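Local atomic coordinates of aminopeptidase N (Francisella tularensis subsp. tularensis, PDB entry 5DLL), a protein that is a zinc-dependent M1-family aminopeptidase that releases N-terminal amino acids, preferably alanine, from peptides, and probably helps degrade intracellular peptides. Residues Glu757-Ile762 with Gly785-Asn790; Thr715-Ser720 with Asp727-Glu732; Asp631-Arg636 with Ala789-Tyr794. All coordinates share one frame; numbering follows the deposited sequence.

Interaction 1: residues Glu757-Ile762 with Gly785-Asn790; sequences ESALDI and GGFGAN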
ATOM      1  N   GLU A 757      27.273  19.528   2.527  1.00 84.85           N
ATOM      2  CA  GLU A 757      27.944  19.695   1.230  1.00 73.95           C
ATOM      3  C   GLU A 757      28.489  18.375   0.682  1.00 64.42           C
ATOM      4  O   GLU A 757      28.280  18.045  -0.485  1.00 60.81           O
ATOM      5  CB  GLU A 757      29.102  20.697   1.350  1.00 80.73           C
ATOM      6  CG  GLU A 757      28.693  22.120   1.704  1.00 91.39           C
ATOM      7  CD  GLU A 757      29.887  23.042   1.874  1.00101.68           C
ATOM      8  OE1 GLU A 757      30.560  23.336   0.863  1.00109.01           O
ATOM      9  OE2 GLU A 757      30.151  23.481   3.015  1.00108.15           O
ATOM     10  N   SER A 758      29.162  17.617   1.545  1.00 60.35           N
ATOM     11  CA  SER A 758      29.895  16.418   1.134  1.00 60.90           C
ATOM     12  C   SER A 758      29.036  15.165   0.949  1.00 55.27           C
ATOM     13  O   SER A 758      29.579  14.065   0.850  1.00 60.34           O
ATOM     14  CB  SER A 758      30.999  16.119   2.155  1.00 63.74           C
ATOM     15  OG  SER A 758      30.444  15.726   3.399  1.00 59.90           O
ATOM     16  N   ALA A 759      27.713  15.321   0.897  1.00 53.82           N
ATOM     17  CA  ALA A 759      26.796  14.187   0.731  1.00 44.58           C
ATOM     18  C   ALA A 759      27.065  13.424  -0.564  1.00 47.36           C
ATOM     19  O   ALA A 759      27.133  12.193  -0.569  1.00 44.86           O
ATOM     20  CB  ALA A 759      25.353  14.671   0.766  1.00 43.38           C
ATOM     21  N   LEU A 760      27.228  14.163  -1.657  1.00 52.78           N
ATOM     22  CA  LEU A 760      27.475  13.563  -2.965  1.00 48.88           C
ATOM     23  C   LEU A 760      28.811  12.828  -3.012  1.00 47.87           C
ATOM     24  O   LEU A 760      28.886  11.711  -3.522  1.00 57.72           O
ATOM     25  CB  LEU A 760      27.425  14.637  -4.051  1.00 54.98           C
ATOM     26  CG  LEU A 760      27.555  14.172  -5.503  1.00 54.84           C
ATOM     27  CD1 LEU A 760      26.633  12.999  -5.805  1.00 49.17           C
ATOM     28  CD2 LEU A 760      27.276  15.342  -6.434  1.00 58.67           C
ATOM     29  N   ASP A 761      29.856  13.453  -2.475  1.00 49.10           N
ATOM     30  CA  ASP A 761      31.179  12.828  -2.389  1.00 53.13           C
ATOM     31  C   ASP A 761      31.119  11.485  -1.671  1.00 51.67           C
ATOM     32  O   ASP A 761      31.737  10.513  -2.101  1.00 49.48           O
ATOM     33  CB  ASP A 761      32.155  13.738  -1.642  1.00 59.56           C
ATOM     34  CG  ASP A 761      32.458  15.012  -2.396  1.00 66.54           C
ATOM     35  OD1 ASP A 761      32.888  14.921  -3.567  1.00 55.98           O
ATOM     36  OD2 ASP A 761      32.269  16.102  -1.812  1.00 72.08           O
ATOM     37  N   ILE A 762      30.369  11.446  -0.572  1.00 50.33           N
ATOM     38  CA  ILE A 762      30.251  10.245   0.246  1.00 56.60           C
ATOM     39  C   ILE A 762      29.542   9.143  -0.532  1.00 49.48           C
ATOM     40  O   ILE A 762      29.980   7.993  -0.519  1.00 51.73           O
ATOM     41  CB  ILE A 762      29.506  10.530   1.573  1.00 59.21           C
ATOM     42  CG1 ILE A 762      30.339  11.463   2.459  1.00 60.59           C
ATOM     43  CG2 ILE A 762      29.223   9.239   2.335  1.00 62.79           C
ATOM     44  CD1 ILE A 762      29.519  12.228   3.474  1.00 65.56           C
ATOM     45  N   GLY A 785      18.378   5.931  -4.851  1.00 43.92           N
ATOM     46  CA  GLY A 785      17.030   6.426  -4.559  1.00 44.64           C
ATOM     47  C   GLY A 785      16.984   7.250  -3.284  1.00 42.81           C
ATOM     48  O   GLY A 785      16.200   8.191  -3.172  1.00 42.61           O
ATOM     49  N   GLY A 786      17.829   6.887  -2.321  1.00 43.38           N
ATOM     50  CA  GLY A 786      18.001   7.660  -1.097  1.00 45.23           C
ATOM     51  C   GLY A 786      18.640   9.017  -1.327  1.00 47.49           C
ATOM     52  O   GLY A 786      18.310   9.977  -0.638  1.00 50.95           O
ATOM     53  N   PHE A 787      19.560   9.103  -2.286  1.00 47.66           N
ATOM     54  CA  PHE A 787      20.175  10.383  -2.634  1.00 47.25           C
ATOM     55  C   PHE A 787      19.217  11.258  -3.434  1.00 47.96           C
ATOM     56  O   PHE A 787      19.214  12.478  -3.280  1.00 51.91           O
ATOM     57  CB  PHE A 787      21.476  10.194  -3.413  1.00 49.58           C
ATOM     58  CG  PHE A 787      22.151  11.491  -3.759  1.00 52.39           C
ATOM     59  CD1 PHE A 787      22.792  12.234  -2.776  1.00 56.13           C
ATOM     60  CD2 PHE A 787      22.115  11.988  -5.054  1.00 52.39           C
ATOM     61  CE1 PHE A 787      23.400  13.441  -3.080  1.00 54.83           C
ATOM     62  CE2 PHE A 787      22.722  13.193  -5.365  1.00 53.02           C
ATOM     63  CZ  PHE A 787      23.365  13.921  -4.377  1.00 58.93           C
ATOM     64  N   GLY A 788      18.406  10.636  -4.284  1.00 49.78           N
ATOM     65  CA  GLY A 788      17.372  11.352  -5.029  1.00 49.77           C
ATOM     66  C   GLY A 788      16.287  11.948  -4.144  1.00 50.13           C
ATOM     67  O   GLY A 788      15.628  12.909  -4.539  1.00 53.57           O
ATOM     68  N   ALA A 789      16.099  11.370  -2.956  1.00 49.50           N
ATOM     69  CA  ALA A 789      15.143  11.878  -1.961  1.00 49.42           C
ATOM     70  C   ALA A 789      15.764  12.870  -0.966  1.00 47.24           C
ATOM     71  O   ALA A 789      15.048  13.457  -0.157  1.00 47.20           O
ATOM     72  CB  ALA A 789      14.507  10.719  -1.209  1.00 47.29           C
ATOM     73  N   ASN A 790      17.087  13.035  -1.017  1.00 44.57           N
ATOM     74  CA  ASN A 790      17.800  14.057  -0.247  1.00 44.84           C
ATOM     75  C   ASN A 790      17.652  15.398  -0.960  1.00 44.43           C
ATOM     76  O   ASN A 790      18.434  15.722  -1.853  1.00 50.44           O
ATOM     77  CB  ASN A 790      19.284  13.670  -0.107  1.00 46.62           C
ATOM     78  CG  ASN A 790      20.101  14.680   0.688  1.00 45.75           C
ATOM     79  OD1 ASN A 790      19.750  15.855   0.787  1.00 44.25           O
ATOM     80  ND2 ASN A 790      21.215  14.223   1.244  1.00 45.72           N
TER

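Interaction 2: residues Thr715-Ser720 with Asp727-Glu732; sequences TELLKS and DNAINE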
ATOM      1  N   THR A 715      20.962   8.637  12.845  1.00 42.10           N
ATOM      2  CA  THR A 715      20.425   9.711  12.003  1.00 43.42           C
ATOM      3  C   THR A 715      20.770  11.105  12.539  1.00 46.28           C
ATOM      4  O   THR A 715      21.151  11.990  11.775  1.00 46.87           O
ATOM      5  CB  THR A 715      18.888   9.610  11.867  1.00 43.90           C
ATOM      6  OG1 THR A 715      18.519   8.295  11.427  1.00 48.11           O
ATOM      7  CG2 THR A 715      18.344  10.654  10.882  1.00 39.43           C
ATOM      8  N   GLU A 716      20.639  11.291  13.850  1.00 50.25           N
ATOM      9  CA  GLU A 716      20.862  12.599  14.471  1.00 47.30           C
ATOM     10  C   GLU A 716      22.352  12.884  14.648  1.00 50.65           C
ATOM     11  O   GLU A 716      22.781  14.038  14.589  1.00 59.35           O
ATOM     12  CB  GLU A 716      20.141  12.690  15.816  1.00 46.83           C
ATOM     13  CG  GLU A 716      18.651  12.366  15.770  1.00 50.41           C
ATOM     14  CD  GLU A 716      17.830  13.323  14.921  1.00 54.25           C
ATOM     15  OE1 GLU A 716      18.355  14.380  14.508  1.00 60.88           O
ATOM     16  OE2 GLU A 716      16.640  13.011  14.674  1.00 53.36           O
ATOM     17  N   LEU A 717      23.139  11.830  14.848  1.00 48.55           N
ATOM     18  CA  LEU A 717      24.598  11.949  14.903  1.00 49.65           C
ATOM     19  C   LEU A 717      25.169  12.403  13.549  1.00 48.57           C
ATOM     20  O   LEU A 717      26.246  12.992  13.500  1.00 46.62           O
ATOM     21  CB  LEU A 717      25.224  10.609  15.333  1.00 56.00           C
ATOM     22  CG  LEU A 717      26.248  10.566  16.477  1.00 57.83           C
ATOM     23  CD1 LEU A 717      25.908  11.523  17.611  1.00 57.43           C
ATOM     24  CD2 LEU A 717      26.356   9.141  17.010  1.00 54.36           C
ATOM     25  N   LEU A 718      24.447  12.125  12.461  1.00 48.23           N
ATOM     26  CA  LEU A 718      24.835  12.575  11.113  1.00 52.57           C
ATOM     27  C   LEU A 718      24.515  14.051  10.831  1.00 53.03           C
ATOM     28  O   LEU A 718      25.022  14.613   9.854  1.00 52.66           O
ATOM     29  CB  LEU A 718      24.167  11.716  10.032  1.00 53.09           C
ATOM     30  CG  LEU A 718      24.539  10.235   9.947  1.00 54.42           C
ATOM     31  CD1 LEU A 718      23.651   9.547   8.917  1.00 55.20           C
ATOM     32  CD2 LEU A 718      26.010  10.053   9.607  1.00 58.75           C
ATOM     33  N   LYS A 719      23.668  14.662  11.661  1.00 48.00           N
ATOM     34  CA  LYS A 719      23.393  16.105  11.573  1.00 50.49           C
ATOM     35  C   LYS A 719      24.486  16.940  12.249  1.00 50.49           C
ATOM     36  O   LYS A 719      24.490  18.168  12.131  1.00 51.39           O
ATOM     37  CB  LYS A 719      22.031  16.447  12.189  1.00 52.84           C
ATOM     38  CG  LYS A 719      20.839  15.871  11.436  1.00 57.09           C
ATOM     39  CD  LYS A 719      19.533  16.489  11.912  1.00 69.73           C
ATOM     40  CE  LYS A 719      18.357  16.033  11.065  1.00 83.32           C
ATOM     41  NZ  LYS A 719      17.140  16.848  11.325  1.00 90.59           N
ATOM     42  N   SER A 720      25.396  16.271  12.959  1.00 50.43           N
ATOM     43  CA  SER A 720      26.536  16.920  13.602  1.00 50.85           C
ATOM     44  C   SER A 720      27.367  17.676  12.583  1.00 52.82           C
ATOM     45  O   SER A 720      27.608  17.174  11.486  1.00 53.28           O
ATOM     46  CB  SER A 720      27.414  15.870  14.293  1.00 52.77           C
ATOM     47  OG  SER A 720      28.552  16.458  14.901  1.00 56.30           O
ATOM     48  N   ASP A 727      31.899  10.797  10.861  1.00 65.77           N
ATOM     49  CA  ASP A 727      32.755   9.705  10.384  1.00 69.10           C
ATOM     50  C   ASP A 727      32.758   8.498  11.312  1.00 66.08           C
ATOM     51  O   ASP A 727      32.639   7.363  10.855  1.00 66.40           O
ATOM     52  CB  ASP A 727      34.202  10.190  10.200  1.00 78.25           C
ATOM     53  CG  ASP A 727      34.432  10.893   8.866  1.00 84.70           C
ATOM     54  OD1 ASP A 727      33.458  11.105   8.110  1.00 83.02           O
ATOM     55  OD2 ASP A 727      35.603  11.230   8.575  1.00 84.56           O
ATOM     56  N   ASN A 728      32.906   8.748  12.609  1.00 65.57           N
ATOM     57  CA  ASN A 728      33.008   7.667  13.584  1.00 69.22           C
ATOM     58  C   ASN A 728      31.717   6.874  13.709  1.00 68.75           C
ATOM     59  O   ASN A 728      31.755   5.652  13.822  1.00 74.19           O
ATOM     60  CB  ASN A 728      33.427   8.206  14.951  1.00 71.29           C
ATOM     61  CG  ASN A 728      34.844   8.746  14.952  1.00 74.05           C
ATOM     62  OD1 ASN A 728      35.501   8.810  13.913  1.00 73.11           O
ATOM     63  ND2 ASN A 728      35.320   9.140  16.121  1.00 78.59           N
ATOM     64  N   ALA A 729      30.580   7.567  13.680  1.00 64.76           N
ATOM     65  CA  ALA A 729      29.272   6.909  13.718  1.00 61.58           C
ATOM     66  C   ALA A 729      29.041   6.047  12.476  1.00 59.50           C
ATOM     67  O   ALA A 729      28.443   4.975  12.565  1.00 58.73           O
ATOM     68  CB  ALA A 729      28.161   7.939  13.858  1.00 60.38           C
ATOM     69  N   ILE A 730      29.515   6.522  11.325  1.00 57.53           N
ATOM     70  CA  ILE A 730      29.450   5.752  10.086  1.00 55.95           C
ATOM     71  C   ILE A 730      30.221   4.446  10.261  1.00 57.90           C
ATOM     72  O   ILE A 730      29.701   3.369   9.966  1.00 56.85           O
ATOM     73  CB  ILE A 730      30.003   6.559   8.887  1.00 57.12           C
ATOM     74  CG1 ILE A 730      29.046   7.705   8.534  1.00 56.85           C
ATOM     75  CG2 ILE A 730      30.193   5.675   7.661  1.00 56.94           C
ATOM     76  CD1 ILE A 730      29.633   8.742   7.599  1.00 57.13           C
ATOM     77  N   ASN A 731      31.450   4.552  10.766  1.00 61.76           N
ATOM     78  CA  ASN A 731      32.315   3.388  10.983  1.00 65.35           C
ATOM     79  C   ASN A 731      31.795   2.479  12.089  1.00 66.83           C
ATOM     80  O   ASN A 731      31.683   1.267  11.897  1.00 62.87           O
ATOM     81  CB  ASN A 731      33.738   3.829  11.338  1.00 69.86           C
ATOM     82  CG  ASN A 731      34.391   4.655  10.245  1.00 73.25           C
ATOM     83  OD1 ASN A 731      33.952   4.652   9.091  1.00 70.31           O
ATOM     84  ND2 ASN A 731      35.448   5.371  10.608  1.00 78.93           N
ATOM     85  N   GLU A 732      31.496   3.080  13.243  1.00 71.18           N
ATOM     86  CA  GLU A 732      30.957   2.360  14.401  1.00 73.13           C
ATOM     87  C   GLU A 732      29.694   1.578  14.027  1.00 69.01           C
ATOM     88  O   GLU A 732      29.550   0.421  14.418  1.00 70.37           O
ATOM     89  CB  GLU A 732      30.671   3.318  15.573  1.00 81.42           C
ATOM     90  CG  GLU A 732      31.913   3.783  16.339  1.00 92.69           C
ATOM     91  CD  GLU A 732      31.652   4.948  17.299  1.00 96.10           C
ATOM     92  OE1 GLU A 732      32.611   5.685  17.617  1.00 93.69           O
ATOM     93  OE2 GLU A 732      30.500   5.138  17.747  1.00 86.90           O
TER

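Interaction 3: residues Asp631-Arg636 with Ala789-Tyr794; sequences DIVLSR and ANFLQY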
ATOM      1  N   ASP A 631      14.829  28.955  -1.951  1.00 49.81           N
ATOM      2  CA  ASP A 631      13.878  29.681  -1.097  1.00 49.19           C
ATOM      3  C   ASP A 631      13.322  28.759  -0.012  1.00 50.61           C
ATOM      4  O   ASP A 631      13.301  29.111   1.171  1.00 48.48           O
ATOM      5  CB  ASP A 631      12.710  30.250  -1.915  1.00 57.27           C
ATOM      6  CG  ASP A 631      13.036  31.581  -2.568  1.00 61.37           C
ATOM      7  OD1 ASP A 631      13.821  31.604  -3.541  1.00 69.54           O
ATOM      8  OD2 ASP A 631      12.487  32.607  -2.115  1.00 75.05           O
ATOM      9  N   ILE A 632      12.885  27.571  -0.427  1.00 47.94           N
ATOM     10  CA  ILE A 632      12.321  26.589   0.496  1.00 44.97           C
ATOM     11  C   ILE A 632      13.323  26.187   1.586  1.00 44.33           C
ATOM     12  O   ILE A 632      13.051  26.386   2.769  1.00 46.61           O
ATOM     13  CB  ILE A 632      11.792  25.344  -0.253  1.00 43.69           C
ATOM     14  CG1 ILE A 632      10.517  25.705  -1.022  1.00 44.60           C
ATOM     15  CG2 ILE A 632      11.503  24.198   0.711  1.00 45.67           C
ATOM     16  CD1 ILE A 632      10.051  24.632  -1.988  1.00 49.73           C
ATOM     17  N   VAL A 633      14.477  25.645   1.196  1.00 43.26           N
ATOM     18  CA  VAL A 633      15.429  25.108   2.184  1.00 50.34           C
ATOM     19  C   VAL A 633      15.870  26.153   3.215  1.00 48.43           C
ATOM     20  O   VAL A 633      15.904  25.858   4.405  1.00 56.40           O
ATOM     21  CB  VAL A 633      16.684  24.435   1.551  1.00 47.03           C
ATOM     22  CG1 VAL A 633      16.287  23.286   0.629  1.00 44.71           C
ATOM     23  CG2 VAL A 633      17.560  25.443   0.819  1.00 58.99           C
ATOM     24  N   LEU A 634      16.182  27.366   2.768  1.00 54.81           N
ATOM     25  CA  LEU A 634      16.698  28.401   3.668  1.00 61.23           C
ATOM     26  C   LEU A 634      15.631  28.869   4.663  1.00 61.78           C
ATOM     27  O   LEU A 634      15.925  29.121   5.835  1.00 52.29           O
ATOM     28  CB  LEU A 634      17.238  29.594   2.866  1.00 67.89           C
ATOM     29  CG  LEU A 634      18.430  29.302   1.942  1.00 79.42           C
ATOM     30  CD1 LEU A 634      18.691  30.473   0.999  1.00 68.86           C
ATOM     31  CD2 LEU A 634      19.680  28.958   2.742  1.00 73.72           C
ATOM     32  N   SER A 635      14.394  28.977   4.186  1.00 53.96           N
ATOM     33  CA  SER A 635      13.277  29.408   5.016  1.00 48.05           C
ATOM     34  C   SER A 635      12.897  28.351   6.056  1.00 52.24           C
ATOM     35  O   SER A 635      12.550  28.693   7.183  1.00 56.87           O
ATOM     36  CB  SER A 635      12.073  29.727   4.132  1.00 48.16           C
ATOM     37  OG  SER A 635      10.977  30.177   4.901  1.00 47.80           O
ATOM     38  N   ARG A 636      12.957  27.075   5.673  1.00 52.56           N
ATOM     39  CA  ARG A 636      12.667  25.966   6.590  1.00 48.53           C
ATOM     40  C   ARG A 636      13.774  25.782   7.616  1.00 46.69           C
ATOM     41  O   ARG A 636      13.506  25.481   8.776  1.00 48.68           O
ATOM     42  CB  ARG A 636      12.453  24.653   5.824  1.00 46.88           C
ATOM     43  CG  ARG A 636      11.957  23.507   6.696  1.00 47.98           C
ATOM     44  CD  ARG A 636      11.778  22.222   5.909  1.00 51.16           C
ATOM     45  NE  ARG A 636      11.261  21.127   6.735  1.00 50.56           N
ATOM     46  CZ  ARG A 636      11.990  20.374   7.561  1.00 51.45           C
ATOM     47  NH1 ARG A 636      13.296  20.583   7.715  1.00 43.73           N
ATOM     48  NH2 ARG A 636      11.403  19.399   8.250  1.00 50.53           N
ATOM     49  N   ALA A 789      16.099  11.370  -2.956  1.00 49.50           N
ATOM     50  CA  ALA A 789      15.143  11.878  -1.961  1.00 49.42           C
ATOM     51  C   ALA A 789      15.764  12.870  -0.966  1.00 47.24           C
ATOM     52  O   ALA A 789      15.048  13.457  -0.157  1.00 47.20           O
ATOM     53  CB  ALA A 789      14.507  10.719  -1.209  1.00 47.29           C
ATOM     54  N   ASN A 790      17.087  13.035  -1.017  1.00 44.57           N
ATOM     55  CA  ASN A 790      17.800  14.057  -0.247  1.00 44.84           C
ATOM     56  C   ASN A 790      17.652  15.398  -0.960  1.00 44.43           C
ATOM     57  O   ASN A 790      18.434  15.722  -1.853  1.00 50.44           O
ATOM     58  CB  ASN A 790      19.284  13.670  -0.107  1.00 46.62           C
ATOM     59  CG  ASN A 790      20.101  14.680   0.688  1.00 45.75           C
ATOM     60  OD1 ASN A 790      19.750  15.855   0.787  1.00 44.25           O
ATOM     61  ND2 ASN A 790      21.215  14.223   1.244  1.00 45.72           N
ATOM     62  N   PHE A 791      16.655  16.174  -0.543  1.00 44.16           N
ATOM     63  CA  PHE A 791      16.192  17.350  -1.291  1.00 46.05           C
ATOM     64  C   PHE A 791      17.277  18.391  -1.593  1.00 49.57           C
ATOM     65  O   PHE A 791      17.571  18.648  -2.755  1.00 51.17           O
ATOM     66  CB  PHE A 791      15.024  18.013  -0.559  1.00 44.38           C
ATOM     67  CG  PHE A 791      14.245  18.977  -1.403  1.00 44.41           C
ATOM     68  CD1 PHE A 791      13.336  18.512  -2.350  1.00 46.61           C
ATOM     69  CD2 PHE A 791      14.401  20.348  -1.245  1.00 45.27           C
ATOM     70  CE1 PHE A 791      12.606  19.397  -3.130  1.00 46.56           C
ATOM     71  CE2 PHE A 791      13.671  21.239  -2.016  1.00 48.33           C
ATOM     72  CZ  PHE A 791      12.773  20.763  -2.964  1.00 49.16           C
ATOM     73  N   LEU A 792      17.868  18.978  -0.554  1.00 56.40           N
ATOM     74  CA  LEU A 792      18.864  20.043  -0.725  1.00 64.13           C
ATOM     75  C   LEU A 792      20.052  19.640  -1.612  1.00 62.71           C
ATOM     76  O   LEU A 792      20.469  20.404  -2.490  1.00 58.74           O
ATOM     77  CB  LEU A 792      19.377  20.505   0.647  1.00 84.12           C
ATOM     78  CG  LEU A 792      20.563  21.480   0.689  1.00110.51           C
ATOM     79  CD1 LEU A 792      20.331  22.707  -0.188  1.00118.95           C
ATOM     80  CD2 LEU A 792      20.848  21.886   2.129  1.00108.02           C
ATOM     81  N   GLN A 793      20.577  18.436  -1.385  1.00 56.57           N
ATOM     82  CA  GLN A 793      21.831  17.991  -2.002  1.00 53.60           C
ATOM     83  C   GLN A 793      21.678  17.447  -3.427  1.00 53.52           C
ATOM     84  O   GLN A 793      22.551  17.661  -4.277  1.00 49.79           O
ATOM     85  CB  GLN A 793      22.507  16.945  -1.107  1.00 53.65           C
ATOM     86  CG  GLN A 793      22.887  17.472   0.272  1.00 51.63           C
ATOM     87  CD  GLN A 793      23.841  18.651   0.202  1.00 50.79           C
ATOM     88  OE1 GLN A 793      24.753  18.678  -0.624  1.00 50.93           O
ATOM     89  NE2 GLN A 793      23.638  19.632   1.070  1.00 53.71           N
ATOM     90  N   TYR A 794      20.582  16.737  -3.684  1.00 51.58           N
ATOM     91  CA  TYR A 794      20.275  16.267  -5.032  1.00 45.54           C
ATOM     92  C   TYR A 794      19.923  17.440  -5.948  1.00 43.33           C
ATOM     93  O   TYR A 794      20.320  17.457  -7.108  1.00 42.42           O
ATOM     94  CB  TYR A 794      19.128  15.249  -5.014  1.00 42.28           C
ATOM     95  CG  TYR A 794      18.636  14.887  -6.399  1.00 39.29           C
ATOM     96  CD1 TYR A 794      19.432  14.141  -7.260  1.00 36.91           C
ATOM     97  CD2 TYR A 794      17.387  15.304  -6.852  1.00 37.59           C
ATOM     98  CE1 TYR A 794      18.999  13.812  -8.531  1.00 37.99           C
ATOM     99  CE2 TYR A 794      16.944  14.976  -8.122  1.00 38.18           C
ATOM    100  CZ  TYR A 794      17.754  14.231  -8.958  1.00 37.81           C
ATOM    101  OH  TYR A 794      17.335  13.906 -10.227  1.00 38.39           O
TER

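Interaction 1: residues Glu757-Ile762 with Gly785-Asn790
F787 and L760 meet with both CG atoms turned away from their own backbone nitrogens. In F787, CG lies anti to the backbone N (chi1 -179°), and the ring reaches out toward the first turn of the helix that starts at A759. In L760, CG is also anti to N (chi1 -175°), and this torsion together with chi2 (48°) brings CD1 near the ring. The two side chains cross at a slant. CD1 of L760 rests 3.7 Å from CZ of F787, and CB of L760 is 4.1 Å from the same ring atom. CD1 approaches the ring obliquely, and CE2 of F787 is a second neighbour.

A759 turns its methyl toward the other segment, where CB lies 4.5 Å from CE1 of F787 and 4.2 Å from ND2 of N790, a loose van der Waals approach. ND2 of N790 is held by two bonds, donating to the carbonyl oxygens of A752 and I754. These bonds tie the N-cap residue of helix 791-794 to the end of helix 741-752 and the loop that follows it. The contact is mainly apolar and mostly buried.

It joins the start of helix 759-767 to the end of helix 777-788 in the C-terminal helical domain. Q793 and Y794 of helix 791-794 also touch F787. L800 and F804 of helix 800-815 pack on L760.

Interaction 2: residues Thr715-Ser720 with Asp727-Glu732
L717 and A729 are the pair with the nearest CA atoms, 7.0 Å apart. Residues 715-720 come from the end region of helix 707-717, while 727-732 are helical throughout. In the second segment, N of N731 donates to O of D727 and N of E732 to O of N728, the i to i+4 pattern of an alpha helix. In the first segment, N of K719 bonds to O of E716 at 3.1 Å, a link of three residues rather than four. At S720 the backbone is extended (psi 138°).

Two apolar pairs carry the contact. L717 and A729 both point across it. The CD2 branch of L717 lies 3.8 Å from CB of A729, and CG of L717 is 4.2 Å from the same methyl carbon. The small A729 side chain thus meets the branched end of L717. In the second pair, L718 and I730 cross at about a right angle. CD2 of L718 lies 4.0 Å from CG1 of I730. For I730, CG1 stands anti to its carbonyl carbon and beside its backbone N (chi1 -70°), and from there it meets the leucine methyl. Both leucines and A729 are buried.

The two segments form a helical hairpin, with a short connection between helices 707-717 and 723-736. The hairpin lies in the C-terminal helical domain, which is probably of the ARM-repeat type. S720 O accepts a hydrogen bond from NE of R726, across the short connection. A697, Q698 and F701 of helix 691-703 pack on L717. From helix 741-752, S750 touches L718 and Q751 touches I730.

Interaction 3: residues Asp631-Arg636 with Ala789-Tyr794
V633 and L792 bring helix 629-646 and the short helix 791-794 together, with their CA atoms 6.8 Å apart. Both belong to the C-terminal helical domain of this M1 peptidase, a region probably of the ARM-repeat type. The segments are more than 150 residues apart in sequence.

V633 uses both methyls: CG1 meets F791 and also L792, while CG2 meets L792. CG1 comes to the edge of the F791 ring, near its plane, with CD2 of F791 at 4.0 Å. The same methyl carbon is 4.2 Å from CB of L792. CG2 meets the CD1 branch of L792, also at 4.0 Å, and these two side chains cross at about a right angle. The valine torsion places CG1 anti to the carbonyl carbon (chi1 -59°) and CG2 between the backbone N and that carbon, and in this setting CG1 is the methyl that faces the ring edge. The three residues are partly exposed, so this is a surface contact made by van der Waals touch.

Around it, E617 of helix 617-621 touches both F791 and I632. The ring of F791 also meets that of H795, with the planes at about 55°. In residues 789-794, N790 stands at the N-cap of helix 791-794. Its OD1 accepts a weak bond from the backbone N of Q793, 3.5 Å long, with an N-H...O angle of 158°.

All three contacts lie in the C-terminal helical domain, away from the zinc site formed by H309, H313 and E332. Interactions 1 and 3 are directly joined. They share A789 and N790, and their centres are 12 Å apart. F787 O of interaction 1 packs against CB of Y794 at 3.3 Å, and CB of A759 packs against CG of Q793 at 3.8 Å. Interaction 2 stands apart, with its centre 15 Å from that of interaction 1 and 21 Å from that of interaction 3. Interaction 2 links near neighbours in sequence, whereas interaction 3 spans a long, mostly helical part of the chain that includes it.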